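Local structure of putative alpha-L-fucosidase (Bacteroides thetaiotaomicron, 3EYP) at residues Y18-I23 / I160-W165; Q58-L63 / V110-E115; C192-T197 / F203-W208; A216-W221 / H421-R426. The protein probably hydrolyses alpha-L-fucosides, pairing a TIM-barrel-type domain with a C-terminal F5/8 type C domain. All blocks are in the same frame, centred on the assembly; numbering follows the deposited sequence.

Contact 1: residues Y18-I23 / I160-W165; sequences YNREMI and IWETWW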
# COMPACT_ATOMS: atom_id res chain seq x y z
N TYR A 18 5.81 -3.19 -3.81
CA TYR A 18 6.10 -1.76 -3.84
C TYR A 18 5.63 -1.12 -5.16
O TYR A 18 5.10 -0.00 -5.22
CB TYR A 18 7.60 -1.50 -3.61
CG TYR A 18 7.95 -0.88 -2.27
CD1 TYR A 18 8.98 -1.41 -1.49
CD2 TYR A 18 7.28 0.26 -1.82
CE1 TYR A 18 9.34 -0.81 -0.30
CE2 TYR A 18 7.61 0.85 -0.62
CZ TYR A 18 8.62 0.29 0.14
OH TYR A 18 8.97 0.88 1.33
N ASN A 19 5.85 -1.86 -6.24
CA ASN A 19 5.58 -1.38 -7.58
C ASN A 19 4.09 -1.24 -7.90
O ASN A 19 3.69 -0.54 -8.86
CB ASN A 19 6.25 -2.30 -8.61
CG ASN A 19 6.27 -1.68 -9.99
OD1 ASN A 19 6.54 -0.47 -10.15
ND2 ASN A 19 5.91 -2.47 -10.99
N ARG A 20 3.27 -1.86 -7.08
CA ARG A 20 1.79 -1.78 -7.26
C ARG A 20 1.27 -0.35 -7.02
O ARG A 20 0.38 0.20 -7.69
CB ARG A 20 1.06 -2.73 -6.30
CG ARG A 20 1.42 -4.19 -6.43
CD ARG A 20 0.56 -5.01 -5.43
NE ARG A 20 1.07 -6.36 -5.26
CZ ARG A 20 0.73 -7.17 -4.25
NH1 ARG A 20 -0.11 -6.78 -3.30
NH2 ARG A 20 1.25 -8.35 -4.18
N GLU A 21 1.92 0.26 -6.06
CA GLU A 21 1.62 1.63 -5.56
C GLU A 21 0.34 1.73 -4.80
O GLU A 21 0.31 2.17 -3.65
CB GLU A 21 1.73 2.68 -6.67
CG GLU A 21 3.18 2.80 -7.08
CD GLU A 21 3.52 3.93 -8.04
OE1 GLU A 21 2.61 4.66 -8.49
OE2 GLU A 21 4.74 4.04 -8.31
N MET A 22 -0.71 1.23 -5.41
CA MET A 22 -2.06 1.20 -4.79
C MET A 22 -2.65 -0.21 -4.86
O MET A 22 -2.35 -1.02 -5.77
CB MET A 22 -2.99 2.18 -5.53
CG MET A 22 -2.86 3.67 -5.19
SD MET A 22 -3.92 4.87 -6.02
CE MET A 22 -5.41 4.74 -5.08
N ILE A 23 -3.48 -0.52 -3.89
CA ILE A 23 -4.23 -1.81 -3.78
C ILE A 23 -5.67 -1.52 -3.36
O ILE A 23 -5.89 -0.64 -2.52
CB ILE A 23 -3.58 -2.79 -2.77
CG1 ILE A 23 -2.11 -2.97 -3.04
CG2 ILE A 23 -4.28 -4.11 -2.78
CD1 ILE A 23 -1.33 -3.80 -1.95
N ILE A 160 -2.69 -16.10 -5.97
CA ILE A 160 -3.00 -15.18 -4.88
C ILE A 160 -1.73 -14.35 -4.58
O ILE A 160 -0.65 -14.91 -4.32
CB ILE A 160 -3.49 -15.95 -3.62
CG1 ILE A 160 -4.71 -16.87 -3.86
CG2 ILE A 160 -3.80 -14.94 -2.39
CD1 ILE A 160 -5.99 -16.21 -4.23
N TRP A 161 -1.88 -13.02 -4.63
CA TRP A 161 -0.73 -12.10 -4.52
C TRP A 161 -0.59 -11.37 -3.17
O TRP A 161 0.44 -10.76 -2.88
CB TRP A 161 -0.77 -11.05 -5.63
CG TRP A 161 -0.68 -11.56 -7.01
CD1 TRP A 161 -1.71 -11.97 -7.80
CD2 TRP A 161 0.50 -11.58 -7.81
NE1 TRP A 161 -1.23 -12.29 -9.05
CE2 TRP A 161 0.12 -12.05 -9.08
CE3 TRP A 161 1.84 -11.24 -7.57
CZ2 TRP A 161 1.05 -12.21 -10.10
CZ3 TRP A 161 2.76 -11.41 -8.60
CH2 TRP A 161 2.36 -11.89 -9.84
N GLU A 162 -1.63 -11.46 -2.37
CA GLU A 162 -1.57 -11.00 -0.96
C GLU A 162 -2.50 -11.76 -0.07
O GLU A 162 -3.64 -12.04 -0.45
CB GLU A 162 -1.88 -9.51 -0.84
CG GLU A 162 -1.53 -8.91 0.52
CD GLU A 162 -1.02 -7.47 0.45
OE1 GLU A 162 -0.54 -7.07 -0.64
OE2 GLU A 162 -1.16 -6.75 1.50
N THR A 163 -1.99 -12.11 1.11
CA THR A 163 -2.82 -12.66 2.21
C THR A 163 -2.69 -11.70 3.36
O THR A 163 -1.60 -11.29 3.71
CB THR A 163 -2.36 -14.08 2.64
OG1 THR A 163 -2.64 -15.00 1.59
CG2 THR A 163 -3.05 -14.58 3.86
N TRP A 164 -3.83 -11.30 3.91
CA TRP A 164 -3.90 -10.24 4.94
C TRP A 164 -4.33 -10.83 6.26
O TRP A 164 -5.43 -11.42 6.36
CB TRP A 164 -4.88 -9.18 4.54
CG TRP A 164 -4.46 -7.77 4.66
CD1 TRP A 164 -3.69 -7.07 3.80
CD2 TRP A 164 -4.86 -6.86 5.68
NE1 TRP A 164 -3.53 -5.78 4.25
CE2 TRP A 164 -4.27 -5.62 5.38
CE3 TRP A 164 -5.65 -6.98 6.83
CZ2 TRP A 164 -4.47 -4.48 6.18
CZ3 TRP A 164 -5.83 -5.86 7.62
CH2 TRP A 164 -5.25 -4.62 7.27
N TRP A 165 -3.50 -10.59 7.28
CA TRP A 165 -3.81 -11.06 8.64
C TRP A 165 -4.01 -9.86 9.55
O TRP A 165 -3.05 -9.24 10.00
CB TRP A 165 -2.72 -11.95 9.22
CG TRP A 165 -2.63 -13.32 8.58
CD1 TRP A 165 -3.64 -13.99 8.00
CD2 TRP A 165 -1.47 -14.16 8.48
NE1 TRP A 165 -3.21 -15.19 7.54
CE2 TRP A 165 -1.87 -15.33 7.79
CE3 TRP A 165 -0.14 -14.05 8.90
CZ2 TRP A 165 -1.00 -16.39 7.54
CZ3 TRP A 165 0.74 -15.09 8.62
CH2 TRP A 165 0.30 -16.27 7.98
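Arg20 reaches from the last turn of helix 12-20 to Trp161 and Glu162, and its guanidinium supplies both polar bonds of the contact. The chain is extended from CG to NE, which carries the charged end far enough for NH1 and NH2 to meet different partners. Arg20 NH1 forms a salt bridge with Glu162 OE1 at 2.7 Å; the carboxylate oxygen is approached nearly head-on, but the N-H...O angle of 130° makes this a bent bond. Arg20 NH2 donates to Trp161 O at 2.9 Å, from well above the carbonyl plane. The contact reaches across the interior of the TIM-barrel-like domain, not between neighbouring strands: strands 119-124 and 70-76 lie between strands 22-26 and 162-164 in the parallel sheet, and the closest CA atoms, those of Ile23 and Glu162, are 10.0 Å apart. Glu162 reaches into the space between, with CG anti to the backbone N (chi1 -167°) and a bend at chi2, which turns OE1 toward the arginine. Glu162 OE1 also has Ile23 CD1 at 3.6 Å, a methyl beside the ion pair. Trp161 adds its CB, 3.7 Å from Arg20 NH2, while its indole stands almost perpendicular to the guanidinium plane, at 87°. Glu16 makes a second salt bridge, to Arg20 NE.

Contact 2: residues Q58-L63 / V110-E115; sequences QWMQTL and VDACEE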
# COMPACT_ATOMS: atom_id res chain seq x y z
N GLN A 58 -17.99 -5.11 -12.23
CA GLN A 58 -18.26 -3.69 -11.95
C GLN A 58 -17.15 -3.15 -11.02
O GLN A 58 -16.66 -2.03 -11.17
CB GLN A 58 -19.63 -3.45 -11.36
CG GLN A 58 -19.98 -1.98 -11.21
CD GLN A 58 -19.99 -1.51 -9.78
OE1 GLN A 58 -19.63 -2.25 -8.88
NE2 GLN A 58 -20.40 -0.28 -9.56
N TRP A 59 -16.77 -3.97 -10.06
CA TRP A 59 -15.75 -3.61 -9.08
C TRP A 59 -14.46 -3.43 -9.84
O TRP A 59 -13.74 -2.50 -9.55
CB TRP A 59 -15.51 -4.66 -8.00
CG TRP A 59 -16.69 -5.13 -7.22
CD1 TRP A 59 -18.01 -4.77 -7.39
CD2 TRP A 59 -16.67 -6.11 -6.21
NE1 TRP A 59 -18.79 -5.43 -6.52
CE2 TRP A 59 -18.01 -6.27 -5.77
CE3 TRP A 59 -15.65 -6.82 -5.59
CZ2 TRP A 59 -18.37 -7.16 -4.74
CZ3 TRP A 59 -15.99 -7.73 -4.57
CH2 TRP A 59 -17.36 -7.87 -4.14
N MET A 60 -14.19 -4.32 -10.80
CA MET A 60 -12.91 -4.28 -11.53
C MET A 60 -12.87 -3.05 -12.43
O MET A 60 -11.83 -2.47 -12.67
CB MET A 60 -12.62 -5.51 -12.38
CG MET A 60 -12.32 -6.85 -11.67
SD MET A 60 -11.35 -6.84 -10.16
CE MET A 60 -12.50 -7.51 -8.99
N GLN A 61 -14.00 -2.64 -12.92
CA GLN A 61 -14.05 -1.42 -13.80
C GLN A 61 -13.71 -0.18 -13.01
O GLN A 61 -13.00 0.74 -13.45
CB GLN A 61 -15.42 -1.30 -14.47
CG GLN A 61 -15.67 -2.37 -15.50
CD GLN A 61 -17.14 -2.74 -15.68
OE1 GLN A 61 -18.03 -1.93 -15.42
NE2 GLN A 61 -17.40 -3.97 -16.15
N THR A 62 -14.16 -0.19 -11.76
CA THR A 62 -13.78 0.88 -10.81
C THR A 62 -12.24 0.99 -10.69
O THR A 62 -11.65 2.06 -10.77
CB THR A 62 -14.48 0.70 -9.45
OG1 THR A 62 -15.89 0.97 -9.61
CG2 THR A 62 -13.93 1.69 -8.36
N LEU A 63 -11.62 -0.16 -10.50
CA LEU A 63 -10.18 -0.24 -10.32
C LEU A 63 -9.45 0.12 -11.57
O LEU A 63 -8.39 0.74 -11.50
CB LEU A 63 -9.73 -1.62 -9.87
CG LEU A 63 -10.34 -2.08 -8.54
CD1 LEU A 63 -9.63 -3.32 -8.05
CD2 LEU A 63 -10.42 -0.95 -7.43
N VAL A 110 -12.29 -13.62 -7.89
CA VAL A 110 -11.07 -14.06 -8.58
C VAL A 110 -11.28 -14.25 -10.07
O VAL A 110 -10.35 -14.06 -10.85
CB VAL A 110 -10.36 -15.35 -8.02
CG1 VAL A 110 -9.94 -15.18 -6.57
CG2 VAL A 110 -11.19 -16.57 -8.22
N ASP A 111 -12.50 -14.57 -10.49
CA ASP A 111 -12.75 -14.72 -11.94
C ASP A 111 -12.68 -13.33 -12.60
O ASP A 111 -12.02 -13.15 -13.62
CB ASP A 111 -14.09 -15.41 -12.25
CG ASP A 111 -14.02 -16.93 -12.05
OD1 ASP A 111 -12.92 -17.50 -11.94
OD2 ASP A 111 -15.10 -17.53 -11.95
N ALA A 112 -13.32 -12.35 -11.98
CA ALA A 112 -13.29 -10.97 -12.45
C ALA A 112 -11.84 -10.43 -12.45
O ALA A 112 -11.41 -9.72 -13.36
CB ALA A 112 -14.26 -10.01 -11.61
N CYS A 113 -11.08 -10.73 -11.41
CA CYS A 113 -9.68 -10.24 -11.39
C CYS A 113 -8.94 -10.77 -12.59
O CYS A 113 -8.20 -10.03 -13.27
CB CYS A 113 -8.93 -10.67 -10.14
SG CYS A 113 -9.41 -9.76 -8.61
N GLU A 114 -9.08 -12.06 -12.80
CA GLU A 114 -8.39 -12.74 -13.94
C GLU A 114 -8.81 -12.13 -15.26
O GLU A 114 -7.97 -11.80 -16.07
CB GLU A 114 -8.61 -14.23 -13.97
CG GLU A 114 -7.79 -14.87 -15.05
CD GLU A 114 -7.68 -16.37 -14.89
OE1 GLU A 114 -6.87 -16.96 -15.66
OE2 GLU A 114 -8.40 -16.92 -13.99
N GLU A 115 -10.11 -11.93 -15.42
CA GLU A 115 -10.64 -11.36 -16.63
C GLU A 115 -10.03 -10.00 -16.87
O GLU A 115 -9.75 -9.61 -18.00
CB GLU A 115 -12.17 -11.27 -16.61
CG GLU A 115 -12.73 -10.61 -17.83
CD GLU A 115 -14.21 -10.36 -17.77
OE1 GLU A 115 -14.87 -10.77 -16.79
OE2 GLU A 115 -14.73 -9.70 -18.68
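Met60 packs against Ala112 and Cys113 entirely through van der Waals contact, with no hydrogen bond joining the two segments. Methylene and methyl groups meet where Met60 CG lies 3.7 Å from Ala112 CB and Met60 CE lies 4.0 Å from the same Ala112 CB. Bends at chi2 (-38°) and chi3 (118°) fold the methionine chain and bring its terminal methyl back to the alanine. Met60 CG also rests on the backbone carbonyl, 3.5 Å from Ala112 O. The small alanine lets the backbones come close here, with the CA atoms of Met60 and Ala112 6.8 Å apart. Both segments are helical, on helices 56-65 and 105-116, which follow strands 22-26 and 70-76 in the chain; those strands are neighbours in the parallel sheet, so this is packing between adjacent helices in the outer layer of a TIM-barrel-like fold. The cysteine sulfur is touched twice: Met60 SD and Cys113 SG are 3.8 Å apart, in van der Waals contact, and Met60 CE stands at the same 3.8 Å from Cys113 SG. Met60 further touches Phe109 and Tyr116 of helix 105-116. Polar links lie beside this apolar patch: Gln61 NE2 is hydrogen-bonded to Tyr116 OH, and Glu115 forms a salt bridge with Arg57.

Contact 3: residues C192-T197 / F203-W208; sequences CVIFGT and FADVRW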
# COMPACT_ATOMS: atom_id res chain seq x y z
N CYS A 192 3.04 -14.82 -2.96
CA CYS A 192 2.06 -14.18 -2.09
C CYS A 192 2.72 -13.40 -0.95
O CYS A 192 3.42 -13.92 -0.11
CB CYS A 192 1.05 -15.17 -1.52
SG CYS A 192 -0.33 -14.31 -0.62
N VAL A 193 2.42 -12.13 -0.94
CA VAL A 193 2.89 -11.18 0.09
C VAL A 193 1.98 -11.29 1.29
O VAL A 193 0.74 -11.27 1.18
CB VAL A 193 2.79 -9.72 -0.42
CG1 VAL A 193 3.03 -8.76 0.68
CG2 VAL A 193 3.73 -9.43 -1.57
N ILE A 194 2.60 -11.44 2.44
CA ILE A 194 1.87 -11.50 3.71
C ILE A 194 1.90 -10.20 4.52
O ILE A 194 2.98 -9.71 4.88
CB ILE A 194 2.37 -12.64 4.56
CG1 ILE A 194 2.12 -13.98 3.86
CG2 ILE A 194 1.71 -12.57 5.96
CD1 ILE A 194 2.87 -15.15 4.58
N PHE A 195 0.71 -9.64 4.72
CA PHE A 195 0.52 -8.48 5.66
C PHE A 195 0.34 -9.15 7.00
O PHE A 195 -0.65 -9.85 7.24
CB PHE A 195 -0.68 -7.61 5.32
CG PHE A 195 -0.95 -6.53 6.32
CD1 PHE A 195 -0.44 -5.23 6.13
CD2 PHE A 195 -1.74 -6.77 7.42
CE1 PHE A 195 -0.68 -4.21 7.06
CE2 PHE A 195 -2.02 -5.73 8.36
CZ PHE A 195 -1.48 -4.46 8.17
N GLY A 196 1.33 -8.95 7.88
CA GLY A 196 1.35 -9.64 9.18
C GLY A 196 1.41 -8.68 10.35
O GLY A 196 2.04 -7.62 10.31
N THR A 197 0.69 -9.05 11.38
CA THR A 197 0.58 -8.27 12.59
C THR A 197 0.84 -9.16 13.79
O THR A 197 0.71 -10.39 13.74
CB THR A 197 -0.82 -7.71 12.72
OG1 THR A 197 -1.76 -8.81 12.52
CG2 THR A 197 -1.06 -6.57 11.70
N PHE A 203 6.87 -13.74 9.91
CA PHE A 203 6.39 -14.20 8.63
C PHE A 203 5.92 -13.06 7.72
O PHE A 203 5.61 -13.25 6.54
CB PHE A 203 5.29 -15.22 8.85
CG PHE A 203 5.64 -16.25 9.87
CD1 PHE A 203 6.72 -17.10 9.64
CD2 PHE A 203 4.91 -16.39 11.03
CE1 PHE A 203 7.03 -18.10 10.56
CE2 PHE A 203 5.25 -17.36 11.98
CZ PHE A 203 6.31 -18.20 11.74
N ALA A 204 5.84 -11.89 8.29
CA ALA A 204 5.31 -10.73 7.58
C ALA A 204 6.28 -10.31 6.49
O ALA A 204 7.50 -10.24 6.70
CB ALA A 204 5.12 -9.56 8.59
N ASP A 205 5.71 -9.98 5.34
CA ASP A 205 6.41 -9.34 4.23
C ASP A 205 6.28 -7.83 4.36
O ASP A 205 7.20 -7.06 4.03
CB ASP A 205 5.88 -9.81 2.89
CG ASP A 205 6.21 -11.25 2.63
OD1 ASP A 205 7.39 -11.64 2.74
OD2 ASP A 205 5.29 -11.97 2.30
N VAL A 206 5.10 -7.44 4.79
CA VAL A 206 4.76 -6.01 5.01
C VAL A 206 4.08 -5.83 6.35
O VAL A 206 3.44 -6.76 6.89
CB VAL A 206 3.96 -5.44 3.83
CG1 VAL A 206 4.73 -5.70 2.49
CG2 VAL A 206 2.51 -6.03 3.74
N ARG A 207 4.21 -4.62 6.87
CA ARG A 207 3.66 -4.29 8.18
C ARG A 207 2.56 -3.26 8.14
O ARG A 207 2.42 -2.48 7.20
CB ARG A 207 4.80 -3.72 9.07
CG ARG A 207 5.37 -2.34 8.61
CD ARG A 207 6.48 -1.79 9.59
NE ARG A 207 6.66 -0.34 9.48
CZ ARG A 207 7.68 0.27 8.86
NH1 ARG A 207 8.55 -0.44 8.16
NH2 ARG A 207 7.75 1.60 8.82
N TRP A 208 1.85 -3.20 9.26
CA TRP A 208 1.00 -2.06 9.58
C TRP A 208 1.79 -0.81 10.00
O TRP A 208 2.93 -0.87 10.43
CB TRP A 208 -0.01 -2.40 10.68
CG TRP A 208 -1.12 -1.43 10.79
CD1 TRP A 208 -1.81 -0.84 9.78
CD2 TRP A 208 -1.71 -0.98 12.01
NE1 TRP A 208 -2.79 -0.02 10.31
CE2 TRP A 208 -2.75 -0.10 11.67
CE3 TRP A 208 -1.45 -1.23 13.37
CZ2 TRP A 208 -3.55 0.52 12.65
CZ3 TRP A 208 -2.24 -0.63 14.33
CH2 TRP A 208 -3.27 0.22 13.97
O HOH W 1 2.32 -5.11 11.36
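Strand 193-195 of the parallel sheet in the TIM-barrel-like domain, neighbour of strand 162-164, is met here by the loop that follows it, the chain returning after a short connection to form a single beta bridge between Phe195 and Val206. Ile194 O is the focus, accepting two backbone bonds: from Asp205 N at 2.8 Å, in the carbonyl plane, and from Val206 N at 3.1 Å, tilted 26° from it. Gly196 N then donates to Val206 O. Asp205 also grips the strand through its side chain, Asp205 OD2 receiving Ile194 N at 2.7 Å on its anti lone pair, in a nearly straight bond (168°). With CG beside its own backbone N (chi1 -68°), the carboxylate is turned to the strand, while OD1 forms a salt bridge with Arg13. A leucine in place of Asp205 would probably leave Ile194 N without its acceptor and Arg13 without its charged mate. Strand 162-164 pairs with this barrel strand through backbone bonds to Val193 and Phe195. Val206 CG2 comes to the edge of the Phe195 ring, 3.9 Å from Phe195 CD1, and Phe195 CZ touches Trp208 CB at 3.6 Å. A water bridges the segments farther along, donating to Gly196 O at 2.7 Å and accepting from Trp208 N. Ala204 CB packs on Gly196 CA at 3.8 Å.

Contact 4: residues A216-W221 / H421-R426; sequences AGDPCW and HKWIVR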
# COMPACT_ATOMS: atom_id res chain seq x y z
N ALA A 216 1.22 7.51 6.74
CA ALA A 216 2.50 6.92 7.12
C ALA A 216 3.41 8.07 7.68
O ALA A 216 3.16 9.26 7.45
CB ALA A 216 3.12 6.24 5.92
N GLY A 217 4.47 7.71 8.40
CA GLY A 217 5.34 8.67 9.02
C GLY A 217 6.22 9.44 8.06
O GLY A 217 6.40 9.07 6.87
N ASP A 218 6.79 10.51 8.61
CA ASP A 218 7.87 11.24 7.90
C ASP A 218 9.00 11.37 8.92
O ASP A 218 8.89 12.13 9.88
CB ASP A 218 7.35 12.57 7.38
CG ASP A 218 8.37 13.37 6.65
OD1 ASP A 218 8.01 14.46 6.16
OD2 ASP A 218 9.54 12.95 6.59
N PRO A 219 10.06 10.58 8.77
CA PRO A 219 10.30 9.62 7.72
C PRO A 219 9.50 8.35 7.93
O PRO A 219 8.92 8.12 8.99
CB PRO A 219 11.78 9.28 7.88
CG PRO A 219 11.99 9.46 9.39
CD PRO A 219 11.17 10.64 9.74
N CYS A 220 9.51 7.54 6.89
CA CYS A 220 9.00 6.20 6.97
C CYS A 220 10.01 5.26 6.31
O CYS A 220 10.08 5.18 5.11
CB CYS A 220 7.62 6.12 6.27
SG CYS A 220 6.89 4.46 6.36
N TRP A 221 10.75 4.54 7.13
CA TRP A 221 11.72 3.56 6.64
C TRP A 221 11.06 2.22 6.36
O TRP A 221 10.03 1.86 6.99
CB TRP A 221 12.88 3.37 7.62
CG TRP A 221 13.45 4.64 8.12
CD1 TRP A 221 13.15 5.24 9.30
CD2 TRP A 221 14.36 5.52 7.45
NE1 TRP A 221 13.83 6.42 9.42
CE2 TRP A 221 14.59 6.61 8.31
CE3 TRP A 221 15.03 5.48 6.22
CZ2 TRP A 221 15.43 7.67 7.96
CZ3 TRP A 221 15.89 6.55 5.89
CH2 TRP A 221 16.08 7.61 6.75
N HIS A 421 11.34 4.17 -1.89
CA HIS A 421 10.64 3.89 -3.14
C HIS A 421 10.22 5.12 -3.85
O HIS A 421 10.32 5.26 -5.08
CB HIS A 421 9.39 2.96 -2.89
CG HIS A 421 8.63 2.65 -4.14
ND1 HIS A 421 7.36 3.11 -4.36
CD2 HIS A 421 8.98 1.94 -5.24
CE1 HIS A 421 6.94 2.68 -5.54
NE2 HIS A 421 7.90 1.96 -6.09
N LYS A 422 9.71 6.03 -3.07
CA LYS A 422 9.15 7.27 -3.61
C LYS A 422 8.93 8.21 -2.43
O LYS A 422 8.54 7.78 -1.35
CB LYS A 422 7.82 7.03 -4.31
CG LYS A 422 7.30 8.23 -5.11
CD LYS A 422 5.84 7.96 -5.65
CE LYS A 422 5.80 6.74 -6.44
NZ LYS A 422 6.14 6.95 -7.91
N TRP A 423 9.29 9.48 -2.65
CA TRP A 423 8.99 10.51 -1.69
C TRP A 423 8.49 11.71 -2.46
O TRP A 423 9.16 12.18 -3.40
CB TRP A 423 10.18 10.87 -0.78
CG TRP A 423 9.67 11.37 0.52
CD1 TRP A 423 9.21 12.61 0.78
CD2 TRP A 423 9.42 10.59 1.66
NE1 TRP A 423 8.74 12.69 2.09
CE2 TRP A 423 8.86 11.44 2.64
CE3 TRP A 423 9.62 9.25 1.97
CZ2 TRP A 423 8.49 10.98 3.89
CZ3 TRP A 423 9.29 8.81 3.29
CH2 TRP A 423 8.70 9.66 4.18
N ILE A 424 7.28 12.15 -2.12
CA ILE A 424 6.70 13.35 -2.76
C ILE A 424 6.70 14.48 -1.79
O ILE A 424 6.44 14.30 -0.59
CB ILE A 424 5.22 13.07 -3.20
CG1 ILE A 424 5.19 11.98 -4.31
CG2 ILE A 424 4.48 14.40 -3.59
CD1 ILE A 424 3.79 11.40 -4.58
N VAL A 425 6.98 15.67 -2.30
CA VAL A 425 6.83 16.87 -1.49
C VAL A 425 5.94 17.85 -2.25
O VAL A 425 6.05 18.00 -3.47
CB VAL A 425 8.21 17.52 -1.15
CG1 VAL A 425 8.00 18.97 -0.63
CG2 VAL A 425 8.93 16.65 -0.10
N ARG A 426 5.00 18.41 -1.52
CA ARG A 426 4.17 19.48 -2.05
C ARG A 426 4.58 20.78 -1.35
O ARG A 426 4.95 20.79 -0.17
CB ARG A 426 2.68 19.21 -1.80
CG ARG A 426 2.11 18.02 -2.54
CD ARG A 426 0.70 17.84 -2.15
NE ARG A 426 0.69 17.21 -0.85
CZ ARG A 426 -0.41 16.91 -0.19
NH1 ARG A 426 -1.59 17.17 -0.75
NH2 ARG A 426 -0.32 16.31 1.00
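Trp423 drives the six-membered end of its indole into the turn formed by residues 217-220, and the closest approaches are made by CH2 and CZ2. Its CG is anti to the backbone N (chi1 -152°), which directs the ring off strand 423-432 toward the loop. Gly217 O and Cys220 N both lie at the ring edge, near its plane, 3.6 Å and 3.5 Å from Trp423 CH2 respectively. Cys220 CB is more distant, at 4.3 Å from Trp423 CH2. Pro219, preceded by a cis peptide bond, brings its CA to 3.9 Å from Trp423 CH2, approaching obliquely. Asp218 takes the neighbouring position: Asp218 OD2 lies obliquely to the ring, 3.5 Å from Trp423 CZ2, and the carboxylate plane is turned 53° from the indole, so the two flat groups are neither stacked nor perpendicular. The other carboxylate oxygen, OD1, is engaged in a salt bridge with Lys416. The contact joins two parts of the chain: the loop belongs to the fucosidase barrel, the strand to an antiparallel sheet of the F5/8 type C domain. Without the indole, as with an alanine here, a gap is likely to open beside the loop, leaving Gly217, Asp218 and Cys220 without the ring that packs against them. No hydrogen bond crosses between the segments, so the junction rests mainly on packing, to which the slightly positive C-H rim of the indole, meeting Gly217 O near the ring plane, may add a weak electrostatic attraction.

From the N terminus, residues 18-23 open contact 1, which closes a loop of 136 residues at 160-165. Contact 2 is nested inside that loop and pairs two helices of the barrel's outer layer, its centre about 15 Å from that of contact 1. Contact 3 follows in series as a short return of the chain onto strand 193-195, and it touches contact 1 because strands 162-164 and 193-195 are sheet neighbours, with Thr163 N facing Val193 O. Contact 4 starts later and spans the 199 residues between its segments, tying barrel to C-terminal domain. It meets contact 3 where Arg207 NH2 approaches Trp221 O, and contact 1 through a long, weak ion pair of Glu21 with Lys422. None of the contacts cross.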